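Side-chain contacts in PGRP-Hd - Peptidoglycan recognition protein homologue (Alvinella pompejana, PDB 3EP1), which probably recognises bacterial peptidoglycan in innate immunity through a domain of the N-acetylmuramoyl-L-alanine amidase family: residues A[61-66]-A[76-81]; A[88-93]-A[132-137]; A[151-156]-A[164-169]. One frame throughout, in Å; residues are numbered along the deposited sequence.

Interaction 1: A[61-66]-A[76-81]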
ATOM      1  N   GLN A  61     -20.445  11.048   5.837  1.00 28.11           N
ATOM      2  CA  GLN A  61     -21.413  11.268   6.903  1.00 26.93           C
ATOM      3  C   GLN A  61     -21.913   9.931   7.443  1.00 25.07           C
ATOM      4  O   GLN A  61     -22.284   9.832   8.608  1.00 25.33           O
ATOM      5  CB  GLN A  61     -22.599  12.100   6.402  1.00 27.38           C
ATOM      6  CG  GLN A  61     -22.231  13.504   5.917  1.00 31.94           C
ATOM      7  CD  GLN A  61     -23.458  14.378   5.652  1.00 33.63           C
ATOM      8  OE1 GLN A  61     -23.339  15.540   5.255  1.00 34.42           O
ATOM      9  NE2 GLN A  61     -24.643  13.817   5.878  1.00 34.74           N
ATOM     10  N   ILE A  62     -21.931   8.902   6.600  1.00 21.27           N
ATOM     11  CA  ILE A  62     -22.384   7.593   7.056  1.00 20.51           C
ATOM     12  C   ILE A  62     -21.354   6.973   7.985  1.00 18.16           C
ATOM     13  O   ILE A  62     -21.708   6.357   8.987  1.00 19.37           O
ATOM     14  CB  ILE A  62     -22.632   6.613   5.884  1.00 21.52           C
ATOM     15  CG1 ILE A  62     -23.857   7.050   5.082  1.00 20.69           C
ATOM     16  CG2 ILE A  62     -22.856   5.209   6.432  1.00 21.92           C
ATOM     17  CD1 ILE A  62     -24.139   6.193   3.865  1.00 21.76           C
ATOM     18  N   VAL A  63     -20.080   7.136   7.644  1.00 16.40           N
ATOM     19  CA  VAL A  63     -19.012   6.588   8.460  1.00 14.59           C
ATOM     20  C   VAL A  63     -19.103   7.210   9.850  1.00 15.37           C
ATOM     21  O   VAL A  63     -18.994   6.522  10.862  1.00 13.29           O
ATOM     22  CB  VAL A  63     -17.624   6.869   7.837  1.00 14.47           C
ATOM     23  CG1 VAL A  63     -16.535   6.368   8.746  1.00 15.30           C
ATOM     24  CG2 VAL A  63     -17.514   6.180   6.487  1.00 14.85           C
ATOM     25  N   LYS A  64     -19.316   8.518   9.894  1.00 17.49           N
ATOM     26  CA  LYS A  64     -19.442   9.213  11.174  1.00 18.72           C
ATOM     27  C   LYS A  64     -20.629   8.633  11.943  1.00 18.59           C
ATOM     28  O   LYS A  64     -20.538   8.364  13.135  1.00 19.89           O
ATOM     29  CB  LYS A  64     -19.665  10.700  10.932  1.00 19.48           C
ATOM     30  CG  LYS A  64     -20.000  11.506  12.175  1.00 21.57           C
ATOM     31  CD  LYS A  64     -18.792  11.781  13.037  1.00 22.90           C
ATOM     32  CE  LYS A  64     -19.082  12.962  13.962  1.00 26.26           C
ATOM     33  NZ  LYS A  64     -17.898  13.400  14.725  1.00 23.11           N
ATOM     34  N   ALA A  65     -21.741   8.448  11.244  1.00 19.88           N
ATOM     35  CA  ALA A  65     -22.950   7.894  11.841  1.00 21.79           C
ATOM     36  C   ALA A  65     -22.704   6.510  12.434  1.00 20.45           C
ATOM     37  O   ALA A  65     -23.261   6.161  13.470  1.00 20.76           O
ATOM     38  CB  ALA A  65     -24.058   7.812  10.794  1.00 21.91           C
ATOM     39  N   LEU A  66     -21.885   5.712  11.760  1.00 20.94           N
ATOM     40  CA  LEU A  66     -21.590   4.373  12.240  1.00 20.64           C
ATOM     41  C   LEU A  66     -20.813   4.480  13.535  1.00 20.57           C
ATOM     42  O   LEU A  66     -21.112   3.789  14.510  1.00 21.14           O
ATOM     43  CB  LEU A  66     -20.780   3.592  11.197  1.00 21.50           C
ATOM     44  CG  LEU A  66     -21.553   3.105   9.965  1.00 22.30           C
ATOM     45  CD1 LEU A  66     -20.581   2.629   8.882  1.00 21.62           C
ATOM     46  CD2 LEU A  66     -22.496   1.984  10.377  1.00 21.90           C
ATOM     47  N   ASP A  76     -15.325   0.712  21.923  1.00 19.23           N
ATOM     48  CA  ASP A  76     -14.263   1.690  22.132  1.00 18.80           C
ATOM     49  C   ASP A  76     -14.104   2.670  20.969  1.00 20.08           C
ATOM     50  O   ASP A  76     -13.378   3.654  21.088  1.00 19.31           O
ATOM     51  CB  ASP A  76     -12.909   0.989  22.325  1.00 21.84           C
ATOM     52  CG  ASP A  76     -12.847   0.151  23.584  1.00 22.29           C
ATOM     53  OD1 ASP A  76     -13.563   0.479  24.550  1.00 24.10           O
ATOM     54  OD2 ASP A  76     -12.060  -0.820  23.611  1.00 23.90           O
ATOM     55  N   ASP A  77     -14.769   2.390  19.849  1.00 19.76           N
ATOM     56  CA  ASP A  77     -14.661   3.218  18.651  1.00 19.41           C
ATOM     57  C   ASP A  77     -15.443   2.518  17.546  1.00 17.80           C
ATOM     58  O   ASP A  77     -16.036   1.470  17.784  1.00 16.29           O
ATOM     59  CB  ASP A  77     -13.176   3.338  18.269  1.00 18.65           C
ATOM     60  CG  ASP A  77     -12.927   4.268  17.091  1.00 20.41           C
ATOM     61  OD1 ASP A  77     -13.780   5.122  16.784  1.00 18.37           O
ATOM     62  OD2 ASP A  77     -11.846   4.145  16.482  1.00 21.48           O
ATOM     63  N   ILE A  78     -15.463   3.104  16.352  1.00 16.35           N
ATOM     64  CA  ILE A  78     -16.152   2.482  15.226  1.00 14.22           C
ATOM     65  C   ILE A  78     -15.574   1.054  15.178  1.00 14.09           C
ATOM     66  O   ILE A  78     -14.382   0.864  15.413  1.00 14.26           O
ATOM     67  CB  ILE A  78     -15.888   3.296  13.913  1.00 14.68           C
ATOM     68  CG1 ILE A  78     -16.822   2.830  12.799  1.00 14.74           C
ATOM     69  CG2 ILE A  78     -14.420   3.191  13.498  1.00 12.74           C
ATOM     70  CD1 ILE A  78     -16.782   3.722  11.581  1.00 15.79           C
ATOM     71  N   LYS A  79     -16.426   0.064  14.915  1.00 13.81           N
ATOM     72  CA  LYS A  79     -16.051  -1.360  14.897  1.00 15.29           C
ATOM     73  C   LYS A  79     -14.982  -1.865  13.932  1.00 15.13           C
ATOM     74  O   LYS A  79     -14.250  -2.808  14.247  1.00 17.05           O
ATOM     75  CB  LYS A  79     -17.289  -2.225  14.664  1.00 15.41           C
ATOM     76  CG  LYS A  79     -18.375  -2.101  15.701  1.00 19.72           C
ATOM     77  CD  LYS A  79     -19.559  -2.966  15.311  1.00 22.86           C
ATOM     78  CE  LYS A  79     -20.725  -2.759  16.254  1.00 23.59           C
ATOM     79  NZ  LYS A  79     -21.954  -3.414  15.741  1.00 27.02           N
ATOM     80  N   TYR A  80     -14.892  -1.255  12.760  1.00 14.14           N
ATOM     81  CA  TYR A  80     -13.948  -1.724  11.767  1.00 14.64           C
ATOM     82  C   TYR A  80     -12.624  -0.987  11.635  1.00 12.03           C
ATOM     83  O   TYR A  80     -12.497   0.167  12.031  1.00 13.50           O
ATOM     84  CB  TYR A  80     -14.660  -1.765  10.421  1.00 16.76           C
ATOM     85  CG  TYR A  80     -16.039  -2.386  10.510  1.00 18.54           C
ATOM     86  CD1 TYR A  80     -17.171  -1.591  10.690  1.00 19.56           C
ATOM     87  CD2 TYR A  80     -16.211  -3.768  10.434  1.00 16.63           C
ATOM     88  CE1 TYR A  80     -18.444  -2.158  10.786  1.00 20.41           C
ATOM     89  CE2 TYR A  80     -17.482  -4.343  10.534  1.00 20.56           C
ATOM     90  CZ  TYR A  80     -18.592  -3.532  10.706  1.00 19.86           C
ATOM     91  OH  TYR A  80     -19.847  -4.094  10.781  1.00 24.91           O
ATOM     92  N   ASN A  81     -11.640  -1.686  11.076  1.00 13.40           N
ATOM     93  CA  ASN A  81     -10.303  -1.138  10.841  1.00 14.09           C
ATOM     94  C   ASN A  81     -10.326  -0.236   9.610  1.00 14.34           C
ATOM     95  O   ASN A  81      -9.571   0.730   9.527  1.00 14.57           O
ATOM     96  CB  ASN A  81      -9.302  -2.272  10.604  1.00 15.96           C
ATOM     97  CG  ASN A  81      -9.027  -3.075  11.850  1.00 16.98           C
ATOM     98  OD1 ASN A  81      -8.217  -2.681  12.685  1.00 22.61           O
ATOM     99  ND2 ASN A  81      -9.709  -4.204  11.991  1.00 14.42           N
TER
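Ile78, in the loop that follows helix 59-72, reaches back to Val63 and Leu66 on that same helix. Asp76 and Asp77 lead the loop in, and both carboxylates are tied to the N-terminal region, Asp76 by a salt bridge to Arg18 and Asp77 by one to Arg8. Asp77 also secures the loop to its helix: OD1 accepts a hydrogen bond from the side-chain amide of Gln67, and the same oxygen, Asp77 OD1, takes a weak bond from Ile78 N at 2.7 Å.

Next comes the residue that makes the contact. With CG1 anti to the backbone N (chi1 -168°) and the chain again extended at chi2, Ile78 pushes its terminal CD1 methyl out to the helix. That methyl, Ile78 CD1, lies 3.9 Å from Val63 CG1 and 3.6 Å from the carbonyl O of Val63, while nearly one turn on, Leu66 CB stands 4.0 Å from Ile78 CD1. A single methyl thus sits against two successive turns. In this amidase-like fold, as expected of a peptidoglycan recognition protein, helix 59-72 packs beside the central sheet: the connection doubles back along the helix before entering strand 82-84, and Leu83 of that strand touches both Leu66 and Ile78.

After Ile78 the loop turns toward the sheet. Lys79 gives its backbone N to Asp70 OD1, a second tie to the helix, and Lys79 CB rests 4.0 Å above the ring plane of Tyr80, offset toward the rim. Asn81 then brings the backbone to the start of strand 82-84.

Interaction 2: A[88-93]-A[132-137]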
ATOM      1  N   GLY A  88     -15.232   2.851  -4.606  1.00 27.03           N
ATOM      2  CA  GLY A  88     -13.836   2.534  -4.359  1.00 24.54           C
ATOM      3  C   GLY A  88     -13.094   3.398  -3.354  1.00 23.87           C
ATOM      4  O   GLY A  88     -11.876   3.286  -3.219  1.00 24.76           O
ATOM      5  N   VAL A  89     -13.810   4.260  -2.645  1.00 20.53           N
ATOM      6  CA  VAL A  89     -13.185   5.118  -1.650  1.00 18.74           C
ATOM      7  C   VAL A  89     -12.937   4.324  -0.365  1.00 19.21           C
ATOM      8  O   VAL A  89     -13.840   3.680   0.156  1.00 19.64           O
ATOM      9  CB  VAL A  89     -14.087   6.337  -1.333  1.00 19.61           C
ATOM     10  CG1 VAL A  89     -13.402   7.254  -0.331  1.00 18.09           C
ATOM     11  CG2 VAL A  89     -14.416   7.091  -2.628  1.00 21.01           C
ATOM     12  N   ILE A  90     -11.711   4.366   0.142  1.00 18.28           N
ATOM     13  CA  ILE A  90     -11.367   3.651   1.368  1.00 18.38           C
ATOM     14  C   ILE A  90     -11.286   4.610   2.553  1.00 18.35           C
ATOM     15  O   ILE A  90     -10.606   5.629   2.475  1.00 19.25           O
ATOM     16  CB  ILE A  90      -9.999   2.942   1.246  1.00 16.85           C
ATOM     17  CG1 ILE A  90     -10.000   1.973   0.064  1.00 18.26           C
ATOM     18  CG2 ILE A  90      -9.700   2.181   2.517  1.00 17.66           C
ATOM     19  CD1 ILE A  90      -8.667   1.241  -0.133  1.00 20.63           C
ATOM     20  N   TYR A  91     -11.964   4.282   3.651  1.00 17.51           N
ATOM     21  CA  TYR A  91     -11.940   5.141   4.832  1.00 17.45           C
ATOM     22  C   TYR A  91     -11.238   4.485   5.998  1.00 16.95           C
ATOM     23  O   TYR A  91     -11.418   3.298   6.265  1.00 17.45           O
ATOM     24  CB  TYR A  91     -13.355   5.522   5.293  1.00 18.46           C
ATOM     25  CG  TYR A  91     -14.191   6.228   4.259  1.00 20.15           C
ATOM     26  CD1 TYR A  91     -14.960   5.505   3.355  1.00 21.57           C
ATOM     27  CD2 TYR A  91     -14.200   7.620   4.173  1.00 21.30           C
ATOM     28  CE1 TYR A  91     -15.720   6.143   2.390  1.00 24.62           C
ATOM     29  CE2 TYR A  91     -14.961   8.272   3.205  1.00 23.36           C
ATOM     30  CZ  TYR A  91     -15.718   7.529   2.320  1.00 23.85           C
ATOM     31  OH  TYR A  91     -16.484   8.156   1.356  1.00 28.54           O
ATOM     32  N   GLU A  92     -10.451   5.271   6.714  1.00 15.90           N
ATOM     33  CA  GLU A  92      -9.745   4.738   7.853  1.00 17.76           C
ATOM     34  C   GLU A  92     -10.680   4.661   9.055  1.00 17.34           C
ATOM     35  O   GLU A  92     -11.311   5.644   9.422  1.00 19.64           O
ATOM     36  CB  GLU A  92      -8.528   5.604   8.200  1.00 19.07           C
ATOM     37  CG  GLU A  92      -7.878   5.175   9.510  1.00 22.46           C
ATOM     38  CD  GLU A  92      -6.783   6.097   9.978  1.00 23.82           C
ATOM     39  OE1 GLU A  92      -6.798   7.294   9.617  1.00 25.36           O
ATOM     40  OE2 GLU A  92      -5.915   5.617  10.735  1.00 25.98           O
ATOM     41  N   GLY A  93     -10.782   3.476   9.643  1.00 15.59           N
ATOM     42  CA  GLY A  93     -11.599   3.305  10.824  1.00 15.47           C
ATOM     43  C   GLY A  93     -10.584   3.321  11.946  1.00 16.23           C
ATOM     44  O   GLY A  93      -9.954   4.344  12.200  1.00 17.74           O
ATOM     45  N   LEU A 132     -10.791  -2.929  -2.475  1.00 18.80           N
ATOM     46  CA  LEU A 132     -10.624  -4.023  -1.537  1.00 19.77           C
ATOM     47  C   LEU A 132      -9.306  -4.705  -1.851  1.00 20.19           C
ATOM     48  O   LEU A 132      -8.492  -4.936  -0.968  1.00 19.89           O
ATOM     49  CB  LEU A 132     -11.772  -5.021  -1.672  1.00 19.36           C
ATOM     50  CG  LEU A 132     -11.657  -6.320  -0.868  1.00 21.93           C
ATOM     51  CD1 LEU A 132     -11.169  -6.030   0.541  1.00 22.36           C
ATOM     52  CD2 LEU A 132     -13.010  -7.012  -0.835  1.00 24.16           C
ATOM     53  N   SER A 133      -9.105  -5.006  -3.126  1.00 22.13           N
ATOM     54  CA  SER A 133      -7.886  -5.659  -3.578  1.00 22.07           C
ATOM     55  C   SER A 133      -6.656  -4.826  -3.238  1.00 22.26           C
ATOM     56  O   SER A 133      -5.661  -5.354  -2.739  1.00 22.28           O
ATOM     57  CB  SER A 133      -7.943  -5.891  -5.084  1.00 23.07           C
ATOM     58  OG  SER A 133      -6.810  -6.623  -5.510  1.00 26.73           O
ATOM     59  N   LYS A 134      -6.729  -3.523  -3.499  1.00 20.46           N
ATOM     60  CA  LYS A 134      -5.611  -2.625  -3.216  1.00 20.16           C
ATOM     61  C   LYS A 134      -5.268  -2.579  -1.728  1.00 19.80           C
ATOM     62  O   LYS A 134      -4.102  -2.657  -1.357  1.00 18.78           O
ATOM     63  CB  LYS A 134      -5.926  -1.209  -3.712  1.00 19.85           C
ATOM     64  CG  LYS A 134      -4.808  -0.186  -3.471  1.00 22.40           C
ATOM     65  CD  LYS A 134      -5.162   1.190  -4.059  1.00 23.11           C
ATOM     66  CE  LYS A 134      -6.420   1.746  -3.404  1.00 25.63           C
ATOM     67  NZ  LYS A 134      -7.032   2.860  -4.169  1.00 28.81           N
ATOM     68  N   LEU A 135      -6.287  -2.444  -0.882  1.00 18.81           N
ATOM     69  CA  LEU A 135      -6.070  -2.377   0.559  1.00 17.74           C
ATOM     70  C   LEU A 135      -5.253  -3.569   1.071  1.00 16.99           C
ATOM     71  O   LEU A 135      -4.307  -3.421   1.836  1.00 16.32           O
ATOM     72  CB  LEU A 135      -7.419  -2.319   1.280  1.00 16.51           C
ATOM     73  CG  LEU A 135      -7.386  -2.374   2.810  1.00 17.21           C
ATOM     74  CD1 LEU A 135      -6.658  -1.162   3.349  1.00 20.88           C
ATOM     75  CD2 LEU A 135      -8.794  -2.424   3.361  1.00 19.11           C
ATOM     76  N   ILE A 136      -5.632  -4.758   0.640  1.00 18.78           N
ATOM     77  CA  ILE A 136      -4.950  -5.966   1.067  1.00 19.35           C
ATOM     78  C   ILE A 136      -3.510  -6.017   0.558  1.00 20.39           C
ATOM     79  O   ILE A 136      -2.566  -6.228   1.318  1.00 18.87           O
ATOM     80  CB  ILE A 136      -5.713  -7.193   0.563  1.00 20.68           C
ATOM     81  CG1 ILE A 136      -7.150  -7.154   1.112  1.00 21.47           C
ATOM     82  CG2 ILE A 136      -4.955  -8.469   0.950  1.00 22.11           C
ATOM     83  CD1 ILE A 136      -8.104  -8.167   0.496  1.00 19.95           C
ATOM     84  N   ILE A 137      -3.346  -5.809  -0.739  1.00 22.74           N
ATOM     85  CA  ILE A 137      -2.027  -5.846  -1.328  1.00 23.71           C
ATOM     86  C   ILE A 137      -1.114  -4.805  -0.675  1.00 24.84           C
ATOM     87  O   ILE A 137       0.055  -5.086  -0.387  1.00 23.85           O
ATOM     88  CB  ILE A 137      -2.130  -5.671  -2.859  1.00 25.41           C
ATOM     89  CG1 ILE A 137      -2.916  -6.856  -3.435  1.00 23.75           C
ATOM     90  CG2 ILE A 137      -0.740  -5.617  -3.493  1.00 23.97           C
ATOM     91  CD1 ILE A 137      -3.057  -6.855  -4.943  1.00 26.14           C
TER
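Ile90 meets Lys134 and Leu135 through its terminal CD1 methyl, with CE of Lys134 and CB of Leu135 each 4.0 Å from Ile90 CD1. The isoleucine arm crosses both partners obliquely, and its tip touches two neighbouring side chains of helix 126-141. Lys134 takes part with its aliphatic portion: its chain is stretched out as far as CD and then bends at chi3 (61°), which places CE beside the methyl. From Leu135 it is the base of the side chain that touches, and its CA comes within 8.1 Å of Ile90 CA.

Around this first shell, Trp96 packs on Leu135, and Lys134 also touches Ile137 of the second subunit, so this part of the helix lies close to the dimer partner. On the strand side, backbone bonds of Ile90 to Val6 and of Tyr91 to Leu83 fix the strand between the N-terminal segment and strand 82-84. Tyr91 faces the other way from Ile90, its ring packing on helix 59-72 at Val63. Alternation along one strand thus serves a helix on each face, the three-layer alpha/beta arrangement of the peptidoglycan recognition domain.

Interaction 3: A[151-156]-A[164-169]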
ATOM      1  N   LEU A 151      -9.271 -13.960   3.131  1.00 28.01           N
ATOM      2  CA  LEU A 151     -10.423 -13.075   3.181  1.00 27.49           C
ATOM      3  C   LEU A 151     -11.595 -13.965   3.604  1.00 27.15           C
ATOM      4  O   LEU A 151     -12.087 -14.785   2.814  1.00 27.79           O
ATOM      5  CB  LEU A 151     -10.671 -12.479   1.800  1.00 28.27           C
ATOM      6  CG  LEU A 151     -11.714 -11.370   1.679  1.00 29.69           C
ATOM      7  CD1 LEU A 151     -11.305 -10.191   2.526  1.00 29.19           C
ATOM      8  CD2 LEU A 151     -11.845 -10.951   0.228  1.00 28.07           C
ATOM      9  N   ARG A 152     -12.027 -13.808   4.852  1.00 23.73           N
ATOM     10  CA  ARG A 152     -13.107 -14.609   5.413  1.00 23.16           C
ATOM     11  C   ARG A 152     -14.458 -13.896   5.524  1.00 22.02           C
ATOM     12  O   ARG A 152     -14.520 -12.731   5.897  1.00 20.64           O
ATOM     13  CB  ARG A 152     -12.717 -15.088   6.813  1.00 22.44           C
ATOM     14  CG  ARG A 152     -11.458 -15.927   6.907  1.00 27.94           C
ATOM     15  CD  ARG A 152     -11.241 -16.330   8.374  1.00 32.93           C
ATOM     16  NE  ARG A 152     -10.217 -17.352   8.562  1.00 34.75           N
ATOM     17  CZ  ARG A 152     -10.212 -18.526   7.938  1.00 37.54           C
ATOM     18  NH1 ARG A 152     -11.176 -18.827   7.078  1.00 39.49           N
ATOM     19  NH2 ARG A 152      -9.250 -19.407   8.183  1.00 39.18           N
ATOM     20  N   THR A 153     -15.532 -14.621   5.220  1.00 21.27           N
ATOM     21  CA  THR A 153     -16.893 -14.099   5.328  1.00 20.93           C
ATOM     22  C   THR A 153     -17.955 -15.182   5.097  1.00 22.38           C
ATOM     23  O   THR A 153     -17.633 -16.333   4.813  1.00 21.11           O
ATOM     24  CB  THR A 153     -17.148 -12.936   4.336  1.00 21.92           C
ATOM     25  OG1 THR A 153     -18.342 -12.238   4.719  1.00 21.46           O
ATOM     26  CG2 THR A 153     -17.314 -13.460   2.915  1.00 18.39           C
ATOM     27  N   THR A 154     -19.220 -14.795   5.241  1.00 23.93           N
ATOM     28  CA  THR A 154     -20.368 -15.678   5.039  1.00 23.64           C
ATOM     29  C   THR A 154     -21.499 -14.808   4.489  1.00 25.03           C
ATOM     30  O   THR A 154     -21.408 -13.581   4.514  1.00 25.17           O
ATOM     31  CB  THR A 154     -20.855 -16.327   6.365  1.00 23.39           C
ATOM     32  OG1 THR A 154     -21.303 -15.311   7.263  1.00 22.39           O
ATOM     33  CG2 THR A 154     -19.744 -17.114   7.025  1.00 22.82           C
ATOM     34  N   PRO A 155     -22.574 -15.424   3.972  1.00 25.66           N
ATOM     35  CA  PRO A 155     -23.668 -14.605   3.443  1.00 25.66           C
ATOM     36  C   PRO A 155     -24.301 -13.700   4.494  1.00 25.02           C
ATOM     37  O   PRO A 155     -24.789 -12.614   4.178  1.00 24.49           O
ATOM     38  CB  PRO A 155     -24.650 -15.644   2.893  1.00 26.48           C
ATOM     39  CG  PRO A 155     -24.369 -16.858   3.730  1.00 27.92           C
ATOM     40  CD  PRO A 155     -22.862 -16.858   3.805  1.00 25.71           C
ATOM     41  N   ALA A 156     -24.273 -14.146   5.746  1.00 24.39           N
ATOM     42  CA  ALA A 156     -24.846 -13.382   6.848  1.00 23.26           C
ATOM     43  C   ALA A 156     -24.013 -12.150   7.175  1.00 22.29           C
ATOM     44  O   ALA A 156     -24.546 -11.108   7.547  1.00 21.05           O
ATOM     45  CB  ALA A 156     -24.964 -14.262   8.081  1.00 24.09           C
ATOM     46  N   ASP A 164     -21.055 -15.353  -2.670  1.00 26.77           N
ATOM     47  CA  ASP A 164     -21.080 -16.164  -3.884  1.00 26.99           C
ATOM     48  C   ASP A 164     -19.897 -15.870  -4.787  1.00 26.90           C
ATOM     49  O   ASP A 164     -19.280 -16.782  -5.330  1.00 26.57           O
ATOM     50  CB  ASP A 164     -22.366 -15.908  -4.674  1.00 26.97           C
ATOM     51  CG  ASP A 164     -23.580 -16.558  -4.048  1.00 26.17           C
ATOM     52  OD1 ASP A 164     -24.707 -16.213  -4.463  1.00 28.37           O
ATOM     53  OD2 ASP A 164     -23.410 -17.411  -3.154  1.00 26.34           O
ATOM     54  N   MET A 165     -19.597 -14.585  -4.937  1.00 27.38           N
ATOM     55  CA  MET A 165     -18.508 -14.121  -5.790  1.00 28.52           C
ATOM     56  C   MET A 165     -17.099 -14.516  -5.352  1.00 28.30           C
ATOM     57  O   MET A 165     -16.264 -14.880  -6.186  1.00 28.54           O
ATOM     58  CB  MET A 165     -18.580 -12.605  -5.918  1.00 30.72           C
ATOM     59  CG  MET A 165     -17.464 -12.034  -6.747  1.00 33.94           C
ATOM     60  SD  MET A 165     -17.512 -10.262  -6.728  1.00 36.63           S
ATOM     61  CE  MET A 165     -16.428  -9.942  -5.317  1.00 37.91           C
ATOM     62  N   LEU A 166     -16.819 -14.419  -4.056  1.00 27.02           N
ATOM     63  CA  LEU A 166     -15.493 -14.784  -3.556  1.00 27.42           C
ATOM     64  C   LEU A 166     -15.359 -16.298  -3.581  1.00 28.66           C
ATOM     65  O   LEU A 166     -14.285 -16.840  -3.842  1.00 27.66           O
ATOM     66  CB  LEU A 166     -15.303 -14.292  -2.124  1.00 23.97           C
ATOM     67  CG  LEU A 166     -15.465 -12.792  -1.931  1.00 22.40           C
ATOM     68  CD1 LEU A 166     -15.416 -12.476  -0.457  1.00 23.33           C
ATOM     69  CD2 LEU A 166     -14.369 -12.060  -2.694  1.00 24.06           C
ATOM     70  N   ASP A 167     -16.470 -16.973  -3.317  1.00 29.39           N
ATOM     71  CA  ASP A 167     -16.493 -18.425  -3.289  1.00 31.24           C
ATOM     72  C   ASP A 167     -16.151 -19.091  -4.620  1.00 31.86           C
ATOM     73  O   ASP A 167     -15.584 -20.184  -4.634  1.00 33.14           O
ATOM     74  CB  ASP A 167     -17.863 -18.911  -2.814  1.00 31.97           C
ATOM     75  CG  ASP A 167     -17.883 -20.394  -2.538  1.00 31.84           C
ATOM     76  OD1 ASP A 167     -17.809 -21.187  -3.496  1.00 32.60           O
ATOM     77  OD2 ASP A 167     -17.961 -20.769  -1.354  1.00 34.53           O
ATOM     78  N   ARG A 168     -16.499 -18.461  -5.737  1.00 33.00           N
ATOM     79  CA  ARG A 168     -16.199 -19.075  -7.031  1.00 34.33           C
ATOM     80  C   ARG A 168     -14.879 -18.602  -7.612  1.00 34.25           C
ATOM     81  O   ARG A 168     -14.433 -19.106  -8.649  1.00 34.89           O
ATOM     82  CB  ARG A 168     -17.329 -18.829  -8.042  1.00 33.14           C
ATOM     83  CG  ARG A 168     -17.620 -17.382  -8.317  1.00 32.65           C
ATOM     84  CD  ARG A 168     -18.605 -17.252  -9.460  1.00 30.40           C
ATOM     85  NE  ARG A 168     -19.028 -15.870  -9.641  1.00 29.85           N
ATOM     86  CZ  ARG A 168     -19.954 -15.271  -8.901  1.00 28.01           C
ATOM     87  NH1 ARG A 168     -20.566 -15.931  -7.927  1.00 29.51           N
ATOM     88  NH2 ARG A 168     -20.250 -14.003  -9.119  1.00 26.47           N
ATOM     89  N   CYS A 169     -14.261 -17.633  -6.947  1.00 34.05           N
ATOM     90  CA  CYS A 169     -12.973 -17.106  -7.372  1.00 34.33           C
ATOM     91  C   CYS A 169     -11.917 -17.311  -6.308  1.00 32.97           C
ATOM     92  O   CYS A 169     -10.843 -16.734  -6.406  1.00 33.50           O
ATOM     93  CB  CYS A 169     -13.051 -15.613  -7.675  1.00 36.64           C
ATOM     94  SG  CYS A 169     -13.800 -15.250  -9.277  1.00 42.43           S
TER
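Leu151 and Thr153 both pack against Leu166, joining strand 149-152, the outer strand at one side of the mixed sheet in this alpha/beta fold, to the C-terminal helix 160-167. Leu151, whose CG is anti to the backbone N (chi1 -172°), holds its CD2 methyl against the forked end of Leu166: Leu151 CD2 is 3.9 Å from Leu166 CD1 and 4.0 Å from Leu166 CD2. The two side chains cross at about a right angle, and one methyl of the strand leucine touches both branches of the helix leucine. Leu31, from the adjoining strand 26-33, touches both leucines and extends the apolar patch.

Arg152, the next residue, turns away from the helix, and its guanidinium forms a salt bridge with Glu28. Thr153 returns to the same side as Leu151 and divides its two branches between apolar and polar surroundings. Its CG2 methyl lies 4.0 Å from Leu166 CD1, so that this branch of the helix leucine is flanked by two residues of the strand and its continuation. At chi1 -165° Thr153 OG1 lies anti to the backbone N and CG2 between the backbone N and the carbonyl carbon; the methyl meets Leu166 while OG1 is hydrogen-bonded with Ser158 OG and the carbonyl O of Leu31.

Thr154 occupies the N-cap of helix 155-158, which Pro155 opens. Pro155 in turn packs on Gln160 and Tyr163 of the helix that carries Leu166, adding a second meeting point near the turn between the two helices. At the cap itself, Thr154 OG1 makes a weak hydrogen bond with the backbone N of Met157.

How the interactions relate
Followed from the N terminus, the three contacts come in series, without nesting or crossing. Interaction 1 closes over nine residues, the rest of the helix and the turn after it, bringing the connection into strand 82-84 back against the middle of helix 59-72. Interaction 2 spans 38 residues and brings strand 90-92, at one side of the sheet, to helix 126-141. Interaction 3 is again local, joining strand 149-152 to the last helix. Neighbours touch: Asn81 O probably accepts a hydrogen bond from Gly93 N between interactions 1 and 2, while Leu132 and Ile136 pack on Leu151 between interactions 2 and 3. Interactions 1 and 3 remain separate, on opposite sides of the chain's centre, their centres about 23 Å apart.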